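Local coordinates for putative metalloprotease II (Bacteroides fragilis, PDB 4ON1), which probably acts as a zinc-dependent endopeptidase, a metalloprotease of the fragilysin kind, at residues T245-G253 with S265-V276. Residues are numbered along the deposited sequence; the frame is centred on the assembly and turned at random.
Sequences TIKDSSHKG and SFQNYLRSWDEV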
loop_
_atom_site.group_PDB
_atom_site.type_symbol
_atom_site.label_atom_id
_atom_site.label_comp_id
_atom_site.label_asym_id
_atom_site.label_seq_id
_atom_site.Cartn_x
_atom_site.Cartn_y
_atom_site.Cartn_z
ATOM N N THR A 245 -2.345 10.300 5.301
ATOM C CA THR A 245 -1.695 11.571 5.008
ATOM C C THR A 245 -0.230 11.334 4.683
ATOM O O THR A 245 0.542 10.892 5.529
ATOM C CB THR A 245 -1.837 12.556 6.180
ATOM O OG1 THR A 245 -3.227 12.844 6.360
ATOM C CG2 THR A 245 -1.087 13.857 5.895
ATOM N N ILE A 246 0.133 11.579 3.432
ATOM C CA ILE A 246 1.489 11.326 2.966
ATOM C C ILE A 246 2.311 12.606 2.970
ATOM O O ILE A 246 1.965 13.570 2.288
ATOM C CB ILE A 246 1.490 10.728 1.536
ATOM C CG1 ILE A 246 0.675 9.432 1.488
ATOM C CG2 ILE A 246 2.923 10.480 1.050
ATOM C CD1 ILE A 246 0.226 9.054 0.065
ATOM N N LYS A 247 3.407 12.606 3.724
ATOM C CA LYS A 247 4.246 13.801 3.850
ATOM C C LYS A 247 5.709 13.519 3.573
ATOM O O LYS A 247 6.212 12.448 3.911
ATOM C CB LYS A 247 4.127 14.403 5.253
ATOM C CG LYS A 247 2.720 14.726 5.697
ATOM C CD LYS A 247 2.718 15.271 7.125
ATOM C CE LYS A 247 3.404 16.627 7.205
ATOM N NZ LYS A 247 2.768 17.634 6.307
ATOM N N ASP A 248 6.392 14.478 2.954
ATOM C CA ASP A 248 7.848 14.425 2.887
ATOM C C ASP A 248 8.459 14.846 4.217
ATOM O O ASP A 248 7.834 15.553 5.002
ATOM C CB ASP A 248 8.389 15.312 1.761
ATOM C CG ASP A 248 8.084 14.751 0.382
ATOM O OD1 ASP A 248 8.663 13.701 0.029
ATOM O OD2 ASP A 248 7.271 15.359 -0.346
ATOM N N SER A 249 9.684 14.396 4.460
ATOM C CA SER A 249 10.413 14.736 5.671
ATOM C C SER A 249 11.843 15.095 5.318
ATOM O O SER A 249 12.252 14.986 4.161
ATOM C CB SER A 249 10.419 13.575 6.663
ATOM O OG SER A 249 11.405 12.640 6.278
ATOM N N SER A 250 12.607 15.519 6.316
ATOM C CA SER A 250 14.037 15.696 6.125
ATOM C C SER A 250 14.774 14.651 6.959
ATOM O O SER A 250 15.939 14.823 7.312
ATOM C CB SER A 250 14.469 17.119 6.497
ATOM O OG SER A 250 14.409 17.310 7.897
ATOM N N HIS A 251 14.082 13.559 7.276
ATOM C CA HIS A 251 14.678 12.500 8.085
ATOM C C HIS A 251 15.290 11.424 7.204
ATOM O O HIS A 251 14.588 10.784 6.416
ATOM C CB HIS A 251 13.641 11.878 9.018
ATOM C CG HIS A 251 14.152 10.699 9.786
ATOM N ND1 HIS A 251 15.089 10.813 10.792
ATOM C CD2 HIS A 251 13.843 9.382 9.706
ATOM C CE1 HIS A 251 15.341 9.616 11.293
ATOM N NE2 HIS A 251 14.597 8.729 10.653
ATOM N N LYS A 252 16.604 11.251 7.323
ATOM C CA LYS A 252 17.348 10.230 6.578
ATOM C C LYS A 252 17.700 9.027 7.447
ATOM O O LYS A 252 17.675 9.117 8.674
ATOM C CB LYS A 252 18.631 10.830 6.004
ATOM C CG LYS A 252 18.419 12.068 5.159
ATOM C CD LYS A 252 19.762 12.672 4.757
ATOM C CE LYS A 252 19.598 14.018 4.069
ATOM N NZ LYS A 252 20.911 14.656 3.759
ATOM N N GLY A 253 18.046 7.912 6.805
ATOM C CA GLY A 253 18.508 6.719 7.505
ATOM C C GLY A 253 19.566 5.986 6.694
ATOM O O GLY A 253 19.688 6.223 5.488
ATOM N N SER A 265 15.035 6.359 16.130
ATOM C CA SER A 265 15.546 7.549 15.465
ATOM C C SER A 265 14.407 8.274 14.754
ATOM O O SER A 265 14.346 9.502 14.752
ATOM C CB SER A 265 16.658 7.176 14.480
ATOM O OG SER A 265 17.077 8.302 13.728
ATOM N N PHE A 266 13.502 7.503 14.161
ATOM C CA PHE A 266 12.315 8.060 13.517
ATOM C C PHE A 266 11.456 8.828 14.515
ATOM O O PHE A 266 11.034 9.956 14.253
ATOM C CB PHE A 266 11.490 6.948 12.864
ATOM C CG PHE A 266 10.224 7.431 12.184
ATOM C CD1 PHE A 266 9.023 6.752 12.363
ATOM C CD2 PHE A 266 10.239 8.552 11.367
ATOM C CE1 PHE A 266 7.860 7.173 11.732
ATOM C CE2 PHE A 266 9.076 8.989 10.731
ATOM C CZ PHE A 266 7.885 8.298 10.911
ATOM N N GLN A 267 11.192 8.212 15.660
ATOM C CA GLN A 267 10.339 8.834 16.667
ATOM C C GLN A 267 10.954 10.091 17.278
ATOM O O GLN A 267 10.256 11.079 17.514
ATOM C CB GLN A 267 10.009 7.823 17.760
ATOM C CG GLN A 267 9.001 6.750 17.315
ATOM C CD GLN A 267 8.817 5.676 18.376
ATOM O OE1 GLN A 267 9.763 4.964 18.717
ATOM N NE2 GLN A 267 7.603 5.564 18.911
ATOM N N ASN A 268 12.255 10.059 17.527
ATOM C CA ASN A 268 12.940 11.250 18.008
ATOM C C ASN A 268 12.855 12.384 16.985
ATOM O O ASN A 268 12.696 13.543 17.353
ATOM C CB ASN A 268 14.391 10.940 18.365
ATOM C CG ASN A 268 14.516 10.222 19.698
ATOM O OD1 ASN A 268 13.625 10.313 20.554
ATOM N ND2 ASN A 268 15.624 9.510 19.889
ATOM N N TYR A 269 12.953 12.053 15.700
ATOM C CA TYR A 269 12.766 13.069 14.670
ATOM C C TYR A 269 11.366 13.690 14.747
ATOM O O TYR A 269 11.217 14.917 14.715
ATOM C CB TYR A 269 12.999 12.490 13.277
ATOM C CG TYR A 269 12.663 13.463 12.163
ATOM C CD1 TYR A 269 13.567 14.446 11.767
ATOM C CD2 TYR A 269 11.440 13.390 11.503
ATOM C CE1 TYR A 269 13.254 15.338 10.742
ATOM C CE2 TYR A 269 11.113 14.272 10.485
ATOM C CZ TYR A 269 12.025 15.241 10.107
ATOM O OH TYR A 269 11.693 16.110 9.094
ATOM N N LEU A 270 10.348 12.845 14.873
ATOM C CA LEU A 270 8.964 13.321 14.920
ATOM C C LEU A 270 8.734 14.279 16.082
ATOM O O LEU A 270 7.996 15.258 15.953
ATOM C CB LEU A 270 7.984 12.150 15.038
ATOM C CG LEU A 270 7.946 11.161 13.866
ATOM C CD1 LEU A 270 7.016 9.998 14.187
ATOM C CD2 LEU A 270 7.510 11.846 12.576
ATOM N N ARG A 271 9.373 13.991 17.211
ATOM C CA ARG A 271 9.118 14.729 18.439
ATOM C C ARG A 271 9.631 16.163 18.407
ATOM O O ARG A 271 9.188 16.990 19.197
ATOM C CB ARG A 271 9.719 13.974 19.626
ATOM C CG ARG A 271 8.855 12.800 20.039
ATOM C CD ARG A 271 9.599 11.769 20.866
ATOM N NE ARG A 271 8.699 10.659 21.181
ATOM C CZ ARG A 271 9.089 9.410 21.415
ATOM N NH1 ARG A 271 10.374 9.094 21.374
ATOM N NH2 ARG A 271 8.185 8.476 21.682
ATOM N N SER A 272 10.549 16.463 17.495
ATOM C CA SER A 272 11.032 17.836 17.364
ATOM C C SER A 272 10.727 18.411 15.984
ATOM O O SER A 272 11.245 19.462 15.615
ATOM C CB SER A 272 12.537 17.909 17.633
ATOM O OG SER A 272 13.245 17.040 16.773
ATOM N N TRP A 273 9.859 17.727 15.242
ATOM C CA TRP A 273 9.455 18.169 13.906
ATOM C C TRP A 273 8.281 19.142 13.988
ATOM O O TRP A 273 7.153 18.745 14.288
ATOM C CB TRP A 273 9.071 16.965 13.053
ATOM C CG TRP A 273 8.943 17.243 11.588
ATOM C CD1 TRP A 273 9.428 18.323 10.909
ATOM C CD2 TRP A 273 8.299 16.407 10.612
ATOM N NE1 TRP A 273 9.119 18.214 9.573
ATOM C CE2 TRP A 273 8.431 17.049 9.366
ATOM C CE3 TRP A 273 7.625 15.181 10.677
ATOM C CZ2 TRP A 273 7.907 16.506 8.184
ATOM C CZ3 TRP A 273 7.103 14.641 9.503
ATOM C CH2 TRP A 273 7.249 15.308 8.271
ATOM N N ASP A 274 8.534 20.414 13.698
ATOM C CA ASP A 274 7.498 21.425 13.888
ATOM C C ASP A 274 6.324 21.240 12.919
ATOM O O ASP A 274 5.210 21.689 13.197
ATOM C CB ASP A 274 8.099 22.830 13.769
ATOM C CG ASP A 274 8.680 23.107 12.400
ATOM O OD1 ASP A 274 9.115 22.148 11.723
ATOM O OD2 ASP A 274 8.719 24.292 12.010
ATOM N N GLU A 275 6.565 20.566 11.797
ATOM C CA GLU A 275 5.500 20.303 10.832
ATOM C C GLU A 275 4.389 19.396 11.394
ATOM O O GLU A 275 3.271 19.393 10.877
ATOM C CB GLU A 275 6.090 19.722 9.533
ATOM C CG GLU A 275 6.617 20.818 8.569
ATOM C CD GLU A 275 7.426 20.293 7.372
ATOM O OE1 GLU A 275 6.825 19.928 6.339
ATOM O OE2 GLU A 275 8.673 20.272 7.454
ATOM N N VAL A 276 4.680 18.632 12.446
ATOM C CA VAL A 276 3.663 17.739 13.018
ATOM C C VAL A 276 3.432 18.041 14.497
ATOM O O VAL A 276 2.972 17.182 15.253
ATOM C CB VAL A 276 4.019 16.232 12.848
ATOM C CG1 VAL A 276 4.015 15.848 11.379
ATOM C CG2 VAL A 276 5.370 15.904 13.495
HETATM O O HOH W 1 6.000 17.569 5.162
HETATM O O HOH W 2 12.750 18.433 9.547
HETATM O O HOH W 3 18.952 7.737 11.122
#
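The phenol oxygen OH of Tyr269 is held by the backbone N of Ser250, which donates to it over 3.0 Å along a nearly straight line (170°), and by a water 2.6 Å from this OH that also touches Ser250 OG. The contact packs the end of strand 240-248 and the following loop against helix 259-271, the next helix in the chain, and the turn after it, within the metallopeptidase domain and away from the zinc site. One residue on, His251 lays its CB over the centre of the Tyr269 ring, a CH-pi contact of 3.5 Å to the centroid. With CG anti to the backbone N (chi1 175°), the His251 side chain runs past that of Tyr269 in the opposite direction and crosses that of Phe266 at about a right angle, completing an aromatic cluster, the imidazole meeting both other rings obliquely; Leu286 of strand 284-288 touches both His251 and Phe266. Ser249 fixes the bend of the loop as an ST turn, its OG accepting from His251 N while also bonded to Lys209 O of the adjoining strand. Further back, the benzo edge of Trp273 meets Asp248 O near the ring plane (CZ2 to O 3.3 Å), and Tyr269 OH lies over one indole face, Glu275 CB over the other, each toward the rim. A water accepts weakly from Lys247 NZ and donates to Asp248 O and to Glu275 OE1, 2.8 Å from the water oxygen, while Trp273 NE1 gives a weak bond to Glu275 OE2.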